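Local coordinates for orotidine 5'-phosphate decarboxylase (Pyrococcus horikoshii, PDB 2CZD), which probably catalyses the decarboxylation of orotidine 5'-monophosphate to UMP, the last step of de novo UMP synthesis, at residues A56-A61 / R68-K73; D91-V96 / G100-V105; R13-A18 / K47-V52. One frame throughout, in Å; residues are numbered along the deposited sequence.

In the fold
All three contacts belong to one eight-stranded parallel barrel wrapped in helices. Interaction 3 comes first along the chain, in the outer layer, where helix 11-21 meets helix 41-50; strand 53-60 follows and carries one half of interaction 1. Interactions 1 and 2 each join a barrel strand to the helix after or before it; their centres are about 9 Å apart, and they touch where V96 packs on L60 and A71. The centre of interaction 3 lies about 21 Å from that of interaction 1 and 25 Å from that of interaction 2. Strand 53-60 carries K59 and substrate-binding residues, so interaction 1 backs the active site, close to the second subunit, which interaction 2 also touches.

Interaction 1. Residues A56-A61 / R68-K73; sequences ADLKLA and RLIARK
The strand that carries the substrate-binding run and the proton donor K59 is backed by its own helix through three aliphatic side chains, L58, L60 and I70. I70 sits in the middle. Its CG2 methyl touches both leucines, approaching L60 CD2 to 3.7 Å and L58 CD1 to 3.9 Å, while I70 CD1 adds a second contact with L60 CD2 at 3.8 Å. Each leucine lies alongside the isoleucine, the two side chains pointing opposite ways. I70 can serve both leucines because its CG2 branch stands opposite the backbone N and CG1 lies beside that nitrogen (chi1 -65°), which spreads two methyls over the strand. This is the strand-to-helix half of the beta-alpha-beta unit formed by strand 53-60, helix 64-76 and strand 81-85 of the TIM barrel. Residues alternate along the strand: L58 and L60 face the helix, where branched apolar chains suit a buried layer, whereas D57 and K59 turn the other way, to the active site. There K59 NZ donates to D57 OD1 at 2.9 Å, meeting that oxygen on its syn side and 20° out of the carboxylate plane. D57 OD2 has a further salt bridge with K29, and K59 NZ another with D62 of the second subunit.

Interaction 2. Residues D91-V96 / G100-V105; sequences DSVMAV and GEIIMV
V93 and V96 both hold CG1 opposite the backbone N, and these two methyls, about one helical turn apart, are the ones that meet I102. The isoleucine answers with a less common torsion: its CG1 lies between the backbone N and the carbonyl carbon (chi1 59°), and the extended chain beyond carries CD1 to V93 while CG2 is left for V96. The two ends of one side chain therefore engage two valines on the same face of the helix. V93 CG1 and I102 CD1 are 3.4 Å apart, closer than usual for two carbons, with the side chains set roughly perpendicular. The second pair, V96 CG1 with I102 CG2 at 3.6 Å, is slightly longer and meets at a slant. M104 comes in from further along the strand. Its backbone does not aim it at the helix, but its chain, extended at chi2, carries SD to 4.2 Å from V93 CG1, a flexible thioether filling in beside a rigid beta-branched residue. Beyond it, V127 and A128 of helix 121-131 cover M104, and I131 of that helix also packs on V93. At the turn the chain is joined by a weak bond from G100 N to V96 O, 3.3 Å long and bent to 132°. G100 lies just past the helix end, and its fully extended backbone is readily adopted by glycine. The axis of segment 91-96 runs at 145° to that of strand 101-105, 9.0 Å away at closest: the helix-to-strand return of a beta-alpha-beta crossover in the TIM barrel.

Interaction 3. Residues R13-A18 / K47-V52; sequences RAIKIA and KEETGV
A18 and T50 make the inner part of this contact with two small side chains, while I15 and E49 form its solvent-side edge. A18 CB meets T50 CG2 at 4.0 Å, a methyl against a methyl, and the small alanine suits a place where the CA atoms of A18 and T50 are 7.0 Å apart. Both residues also rest on I28 of strand 27-31. T50 can offer a methyl here because its chi1 of 77° puts OG1 between the backbone N and the carbonyl carbon and leaves CG2 to face A18. The hydroxyl is used within its own chain: OG1 accepts from V52 N at 3.0 Å, nearly straight at 158°, which forms an ST turn, and it also bonds to L46 O. The hydroxyl thus ties the helix end to the chain that leads into strand 53-60, while G51 has positive phi, a conformation glycine adopts easily, as the helix ends. At the outer edge E49, which is exposed, lies over the buried I15, the two side chains nearly perpendicular. I15 CG2 lies 3.9 Å from E49 CG, so the aliphatic stem of the glutamate covers the isoleucine, and a bend at chi2 turns its carboxylate back beside the same methyl. I15 packs also on R45 and L46. No hydrogen bond crosses between the segments; such apolar contact between neighbouring helices is characteristic of the outer layer of a TIM barrel.

Interaction 1. Residues A56-A61 / R68-K73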
loop_
_atom_site.group_PDB
_atom_site.type_symbol
_atom_site.label_atom_id
_atom_site.label_comp_id
_atom_site.label_asym_id
_atom_site.label_seq_id
_atom_site.Cartn_x
_atom_site.Cartn_y
_atom_site.Cartn_z
ATOM N N ALA B 56 -2.715 -11.914 2.180
ATOM C CA ALA B 56 -3.193 -10.533 2.259
ATOM C C ALA B 56 -2.450 -9.762 1.163
ATOM O O ALA B 56 -1.240 -9.494 1.283
ATOM C CB ALA B 56 -2.904 -9.935 3.647
ATOM N N ASP B 57 -3.175 -9.462 0.086
ATOM C CA ASP B 57 -2.639 -8.780 -1.092
ATOM C C ASP B 57 -2.647 -7.290 -0.788
ATOM O O ASP B 57 -3.506 -6.539 -1.268
ATOM C CB ASP B 57 -3.518 -9.096 -2.316
ATOM C CG ASP B 57 -2.912 -8.599 -3.612
ATOM O OD1 ASP B 57 -1.918 -7.852 -3.553
ATOM O OD2 ASP B 57 -3.436 -8.938 -4.695
ATOM N N LEU B 58 -1.690 -6.882 0.034
ATOM C CA LEU B 58 -1.601 -5.468 0.420
ATOM C C LEU B 58 -0.621 -4.653 -0.417
ATOM O O LEU B 58 -0.767 -3.432 -0.508
ATOM C CB LEU B 58 -1.198 -5.356 1.887
ATOM C CG LEU B 58 -1.980 -6.252 2.848
ATOM C CD1 LEU B 58 -1.515 -5.963 4.283
ATOM C CD2 LEU B 58 -3.472 -5.999 2.701
ATOM N N LYS B 59 0.350 -5.327 -1.039
ATOM C CA LYS B 59 1.406 -4.666 -1.828
ATOM C C LYS B 59 2.002 -3.554 -0.978
ATOM O O LYS B 59 2.084 -2.385 -1.387
ATOM C CB LYS B 59 0.866 -4.130 -3.155
ATOM C CG LYS B 59 0.403 -5.249 -4.085
ATOM C CD LYS B 59 0.154 -4.759 -5.516
ATOM C CE LYS B 59 -0.376 -5.868 -6.445
ATOM N NZ LYS B 59 -1.733 -6.366 -6.027
ATOM N N LEU B 60 2.429 -3.941 0.223
ATOM C CA LEU B 60 2.991 -2.967 1.162
ATOM C C LEU B 60 4.180 -2.247 0.541
ATOM O O LEU B 60 5.062 -2.870 -0.076
ATOM C CB LEU B 60 3.400 -3.625 2.481
ATOM C CG LEU B 60 2.238 -4.185 3.327
ATOM C CD1 LEU B 60 2.828 -4.732 4.645
ATOM C CD2 LEU B 60 1.155 -3.121 3.574
ATOM N N ALA B 61 4.189 -0.930 0.730
ATOM C CA ALA B 61 5.208 -0.066 0.137
ATOM C C ALA B 61 5.510 1.115 1.064
ATOM O O ALA B 61 5.744 2.245 0.624
ATOM C CB ALA B 61 4.689 0.442 -1.212
ATOM N N ARG B 68 6.070 -2.928 9.229
ATOM C CA ARG B 68 6.070 -3.852 10.375
ATOM C C ARG B 68 4.758 -3.780 11.165
ATOM O O ARG B 68 4.174 -4.808 11.501
ATOM C CB ARG B 68 7.240 -3.521 11.298
ATOM C CG ARG B 68 7.250 -4.288 12.618
ATOM C CD ARG B 68 8.423 -3.807 13.466
ATOM N NE ARG B 68 9.692 -4.176 12.838
ATOM C CZ ARG B 68 10.576 -3.304 12.359
ATOM N NH1 ARG B 68 10.344 -1.997 12.444
ATOM N NH2 ARG B 68 11.684 -3.739 11.777
ATOM N N LEU B 69 4.304 -2.570 11.467
ATOM C CA LEU B 69 3.052 -2.409 12.200
ATOM C C LEU B 69 1.865 -3.002 11.439
ATOM O O LEU B 69 0.992 -3.652 12.025
ATOM C CB LEU B 69 2.799 -0.930 12.475
ATOM C CG LEU B 69 3.742 -0.255 13.455
ATOM C CD1 LEU B 69 3.487 1.223 13.430
ATOM C CD2 LEU B 69 3.515 -0.816 14.866
ATOM N N ILE B 70 1.821 -2.766 10.130
ATOM C CA ILE B 70 0.730 -3.307 9.341
ATOM C C ILE B 70 0.798 -4.843 9.339
ATOM O O ILE B 70 -0.221 -5.524 9.510
ATOM C CB ILE B 70 0.792 -2.789 7.894
ATOM C CG1 ILE B 70 0.561 -1.270 7.881
ATOM C CG2 ILE B 70 -0.231 -3.517 7.032
ATOM C CD1 ILE B 70 0.854 -0.653 6.511
ATOM N N ALA B 71 1.998 -5.383 9.138
ATOM C CA ALA B 71 2.199 -6.838 9.106
ATOM C C ALA B 71 1.805 -7.484 10.441
ATOM O O ALA B 71 1.156 -8.533 10.475
ATOM C CB ALA B 71 3.665 -7.147 8.794
ATOM N N ARG B 72 2.208 -6.851 11.534
ATOM C CA ARG B 72 1.887 -7.369 12.854
ATOM C C ARG B 72 0.381 -7.519 13.015
ATOM O O ARG B 72 -0.082 -8.553 13.487
ATOM C CB ARG B 72 2.448 -6.431 13.929
ATOM C CG ARG B 72 2.251 -6.896 15.360
ATOM C CD ARG B 72 3.205 -6.125 16.270
ATOM N NE ARG B 72 2.622 -5.832 17.572
ATOM C CZ ARG B 72 2.413 -6.733 18.526
ATOM N NH1 ARG B 72 2.749 -8.006 18.332
ATOM N NH2 ARG B 72 1.868 -6.359 19.680
ATOM N N LYS B 73 -0.380 -6.496 12.626
ATOM C CA LYS B 73 -1.841 -6.540 12.732
ATOM C C LYS B 73 -2.482 -7.584 11.798
ATOM O O LYS B 73 -3.378 -8.334 12.198
ATOM C CB LYS B 73 -2.412 -5.161 12.391
ATOM C CG LYS B 73 -3.902 -5.009 12.582
ATOM C CD LYS B 73 -4.233 -4.895 14.072
ATOM C CE LYS B 73 -5.710 -4.559 14.283
ATOM N NZ LYS B 73 -5.997 -4.503 15.754
#

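Interaction 2. Residues D91-V96 / G100-V105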
loop_
_atom_site.group_PDB
_atom_site.type_symbol
_atom_site.label_atom_id
_atom_site.label_comp_id
_atom_site.label_asym_id
_atom_site.label_seq_id
_atom_site.Cartn_x
_atom_site.Cartn_y
_atom_site.Cartn_z
ATOM N N ASP B 91 14.940 -3.293 3.393
ATOM C CA ASP B 91 14.551 -3.112 4.785
ATOM C C ASP B 91 13.038 -3.155 4.938
ATOM O O ASP B 91 12.531 -3.768 5.880
ATOM C CB ASP B 91 15.159 -1.830 5.408
ATOM C CG ASP B 91 15.004 -0.585 4.539
ATOM O OD1 ASP B 91 15.538 0.471 4.947
ATOM O OD2 ASP B 91 14.371 -0.638 3.477
ATOM N N SER B 92 12.317 -2.523 4.014
ATOM C CA SER B 92 10.866 -2.560 4.063
ATOM C C SER B 92 10.338 -3.976 3.822
ATOM O O SER B 92 9.328 -4.360 4.416
ATOM C CB SER B 92 10.263 -1.563 3.073
ATOM O OG SER B 92 10.454 -0.236 3.560
ATOM N N VAL B 93 11.031 -4.762 2.990
ATOM C CA VAL B 93 10.610 -6.145 2.757
ATOM C C VAL B 93 10.902 -6.970 4.009
ATOM O O VAL B 93 10.022 -7.698 4.506
ATOM C CB VAL B 93 11.386 -6.779 1.593
ATOM C CG1 VAL B 93 10.999 -8.246 1.463
ATOM C CG2 VAL B 93 11.063 -6.051 0.286
ATOM N N MET B 94 12.121 -6.838 4.549
ATOM C CA MET B 94 12.468 -7.644 5.711
ATOM C C MET B 94 11.669 -7.307 6.963
ATOM O O MET B 94 11.471 -8.172 7.830
ATOM C CB MET B 94 13.978 -7.566 5.985
ATOM C CG MET B 94 14.832 -8.290 4.947
ATOM S SD MET B 94 14.392 -10.034 4.713
ATOM C CE MET B 94 14.803 -10.701 6.263
ATOM N N ALA B 95 11.157 -6.081 7.046
ATOM C CA ALA B 95 10.338 -5.724 8.214
ATOM C C ALA B 95 9.054 -6.556 8.257
ATOM O O ALA B 95 8.500 -6.810 9.340
ATOM C CB ALA B 95 10.008 -4.244 8.216
ATOM N N VAL B 96 8.584 -6.976 7.082
ATOM C CA VAL B 96 7.397 -7.811 6.997
ATOM C C VAL B 96 7.790 -9.280 7.164
ATOM O O VAL B 96 7.135 -10.003 7.905
ATOM C CB VAL B 96 6.688 -7.640 5.627
ATOM C CG1 VAL B 96 5.412 -8.468 5.581
ATOM C CG2 VAL B 96 6.360 -6.157 5.398
ATOM N N GLY B 100 6.213 -12.884 9.275
ATOM C CA GLY B 100 5.474 -13.933 8.592
ATOM C C GLY B 100 5.955 -14.105 7.162
ATOM O O GLY B 100 6.819 -13.356 6.691
ATOM N N GLU B 101 5.388 -15.075 6.455
ATOM C CA GLU B 101 5.807 -15.332 5.080
ATOM C C GLU B 101 5.330 -14.263 4.119
ATOM O O GLU B 101 4.251 -13.682 4.269
ATOM C CB GLU B 101 5.348 -16.727 4.643
ATOM C CG GLU B 101 6.011 -17.820 5.489
ATOM C CD GLU B 101 5.701 -19.214 5.013
ATOM O OE1 GLU B 101 6.297 -19.628 4.003
ATOM O OE2 GLU B 101 4.852 -19.892 5.644
ATOM N N ILE B 102 6.159 -14.013 3.114
ATOM C CA ILE B 102 5.880 -12.972 2.158
ATOM C C ILE B 102 5.923 -13.427 0.723
ATOM O O ILE B 102 6.518 -14.453 0.385
ATOM C CB ILE B 102 6.898 -11.806 2.297
ATOM C CG1 ILE B 102 8.332 -12.310 2.081
ATOM C CG2 ILE B 102 6.756 -11.151 3.684
ATOM C CD1 ILE B 102 9.368 -11.185 1.809
ATOM N N ILE B 103 5.273 -12.642 -0.126
ATOM C CA ILE B 103 5.250 -12.867 -1.572
ATOM C C ILE B 103 5.666 -11.502 -2.116
ATOM O O ILE B 103 5.074 -10.492 -1.747
ATOM C CB ILE B 103 3.833 -13.227 -2.066
ATOM C CG1 ILE B 103 3.482 -14.640 -1.586
ATOM C CG2 ILE B 103 3.760 -13.115 -3.622
ATOM C CD1 ILE B 103 1.998 -14.973 -1.674
ATOM N N MET B 104 6.670 -11.462 -2.991
ATOM C CA MET B 104 7.180 -10.190 -3.508
ATOM C C MET B 104 6.717 -9.812 -4.897
ATOM O O MET B 104 6.575 -10.654 -5.759
ATOM C CB MET B 104 8.721 -10.205 -3.480
ATOM C CG MET B 104 9.284 -10.270 -2.068
ATOM S SD MET B 104 11.089 -10.540 -2.026
ATOM C CE MET B 104 11.707 -9.017 -2.824
ATOM N N VAL B 105 6.503 -8.513 -5.110
ATOM C CA VAL B 105 6.089 -8.011 -6.411
ATOM C C VAL B 105 7.342 -7.673 -7.203
ATOM O O VAL B 105 8.143 -6.809 -6.793
ATOM C CB VAL B 105 5.264 -6.698 -6.300
ATOM C CG1 VAL B 105 4.985 -6.133 -7.708
ATOM C CG2 VAL B 105 3.970 -6.943 -5.531
#

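Interaction 3. Residues R13-A18 / K47-V52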
loop_
_atom_site.group_PDB
_atom_site.type_symbol
_atom_site.label_atom_id
_atom_site.label_comp_id
_atom_site.label_asym_id
_atom_site.label_seq_id
_atom_site.Cartn_x
_atom_site.Cartn_y
_atom_site.Cartn_z
ATOM N N ARG B 13 -21.353 -13.052 2.347
ATOM C CA ARG B 13 -21.331 -13.764 1.077
ATOM C C ARG B 13 -19.935 -14.306 0.787
ATOM O O ARG B 13 -19.774 -15.440 0.331
ATOM C CB ARG B 13 -21.772 -12.842 -0.061
ATOM C CG ARG B 13 -22.057 -13.586 -1.355
ATOM C CD ARG B 13 -22.917 -12.747 -2.292
ATOM N NE ARG B 13 -22.134 -11.822 -3.103
ATOM C CZ ARG B 13 -21.489 -12.161 -4.215
ATOM N NH1 ARG B 13 -20.793 -11.250 -4.887
ATOM N NH2 ARG B 13 -21.546 -13.412 -4.661
ATOM N N ALA B 14 -18.920 -13.492 1.055
ATOM C CA ALA B 14 -17.542 -13.921 0.818
ATOM C C ALA B 14 -17.216 -15.207 1.578
ATOM O O ALA B 14 -16.604 -16.124 1.029
ATOM C CB ALA B 14 -16.580 -12.819 1.221
ATOM N N ILE B 15 -17.628 -15.272 2.843
ATOM C CA ILE B 15 -17.372 -16.436 3.678
ATOM C C ILE B 15 -18.107 -17.660 3.138
ATOM O O ILE B 15 -17.549 -18.757 3.102
ATOM C CB ILE B 15 -17.788 -16.153 5.142
ATOM C CG1 ILE B 15 -16.860 -15.086 5.730
ATOM C CG2 ILE B 15 -17.740 -17.419 5.969
ATOM C CD1 ILE B 15 -17.257 -14.638 7.125
ATOM N N LYS B 16 -19.351 -17.465 2.703
ATOM C CA LYS B 16 -20.147 -18.557 2.151
ATOM C C LYS B 16 -19.504 -19.114 0.893
ATOM O O LYS B 16 -19.424 -20.325 0.716
ATOM C CB LYS B 16 -21.564 -18.079 1.829
ATOM C CG LYS B 16 -22.417 -17.839 3.063
ATOM C CD LYS B 16 -23.862 -17.539 2.697
ATOM C CE LYS B 16 -24.740 -17.433 3.953
ATOM N NZ LYS B 16 -24.271 -16.342 4.855
ATOM N N ILE B 17 -19.035 -18.226 0.026
ATOM C CA ILE B 17 -18.388 -18.659 -1.208
ATOM C C ILE B 17 -17.086 -19.400 -0.907
ATOM O O ILE B 17 -16.818 -20.457 -1.476
ATOM C CB ILE B 17 -18.118 -17.450 -2.142
ATOM C CG1 ILE B 17 -19.450 -16.891 -2.651
ATOM C CG2 ILE B 17 -17.241 -17.859 -3.312
ATOM C CD1 ILE B 17 -19.319 -15.616 -3.456
ATOM N N ALA B 18 -16.275 -18.866 0.003
ATOM C CA ALA B 18 -15.019 -19.527 0.332
ATOM C C ALA B 18 -15.249 -20.932 0.888
ATOM O O ALA B 18 -14.533 -21.870 0.547
ATOM C CB ALA B 18 -14.214 -18.674 1.333
ATOM N N LYS B 47 -10.375 -17.367 8.447
ATOM C CA LYS B 47 -9.502 -18.430 8.930
ATOM C C LYS B 47 -10.279 -19.421 9.802
ATOM O O LYS B 47 -10.120 -20.629 9.662
ATOM C CB LYS B 47 -8.325 -17.848 9.733
ATOM C CG LYS B 47 -7.375 -18.895 10.307
ATOM C CD LYS B 47 -6.863 -19.858 9.218
ATOM C CE LYS B 47 -5.998 -19.158 8.157
ATOM N NZ LYS B 47 -4.681 -18.722 8.717
ATOM N N GLU B 48 -11.114 -18.904 10.698
ATOM C CA GLU B 48 -11.885 -19.770 11.586
ATOM C C GLU B 48 -12.957 -20.567 10.846
ATOM O O GLU B 48 -13.189 -21.745 11.143
ATOM C CB GLU B 48 -12.534 -18.935 12.691
ATOM C CG GLU B 48 -11.538 -18.319 13.676
ATOM C CD GLU B 48 -10.893 -19.354 14.582
ATOM O OE1 GLU B 48 -11.621 -20.232 15.105
ATOM O OE2 GLU B 48 -9.661 -19.283 14.779
ATOM N N GLU B 49 -13.599 -19.926 9.879
ATOM C CA GLU B 49 -14.673 -20.553 9.106
ATOM C C GLU B 49 -14.255 -21.568 8.047
ATOM O O GLU B 49 -14.974 -22.538 7.812
ATOM C CB GLU B 49 -15.516 -19.475 8.419
ATOM C CG GLU B 49 -16.393 -18.667 9.354
ATOM C CD GLU B 49 -17.532 -19.489 9.902
ATOM O OE1 GLU B 49 -18.317 -20.023 9.084
ATOM O OE2 GLU B 49 -17.638 -19.614 11.141
ATOM N N THR B 50 -13.097 -21.362 7.418
ATOM C CA THR B 50 -12.644 -22.236 6.335
ATOM C C THR B 50 -11.375 -23.057 6.556
ATOM O O THR B 50 -11.176 -24.074 5.890
ATOM C CB THR B 50 -12.390 -21.427 5.053
ATOM O OG1 THR B 50 -11.134 -20.742 5.180
ATOM C CG2 THR B 50 -13.486 -20.399 4.836
ATOM N N GLY B 51 -10.500 -22.612 7.451
ATOM C CA GLY B 51 -9.266 -23.346 7.680
ATOM C C GLY B 51 -8.352 -23.312 6.458
ATOM O O GLY B 51 -7.388 -24.082 6.364
ATOM N N VAL B 52 -8.658 -22.418 5.520
ATOM C CA VAL B 52 -7.864 -22.270 4.295
ATOM C C VAL B 52 -6.824 -21.163 4.508
ATOM O O VAL B 52 -7.123 -20.155 5.153
ATOM C CB VAL B 52 -8.751 -21.883 3.104
ATOM C CG1 VAL B 52 -7.894 -21.688 1.863
ATOM C CG2 VAL B 52 -9.774 -23.002 2.829
#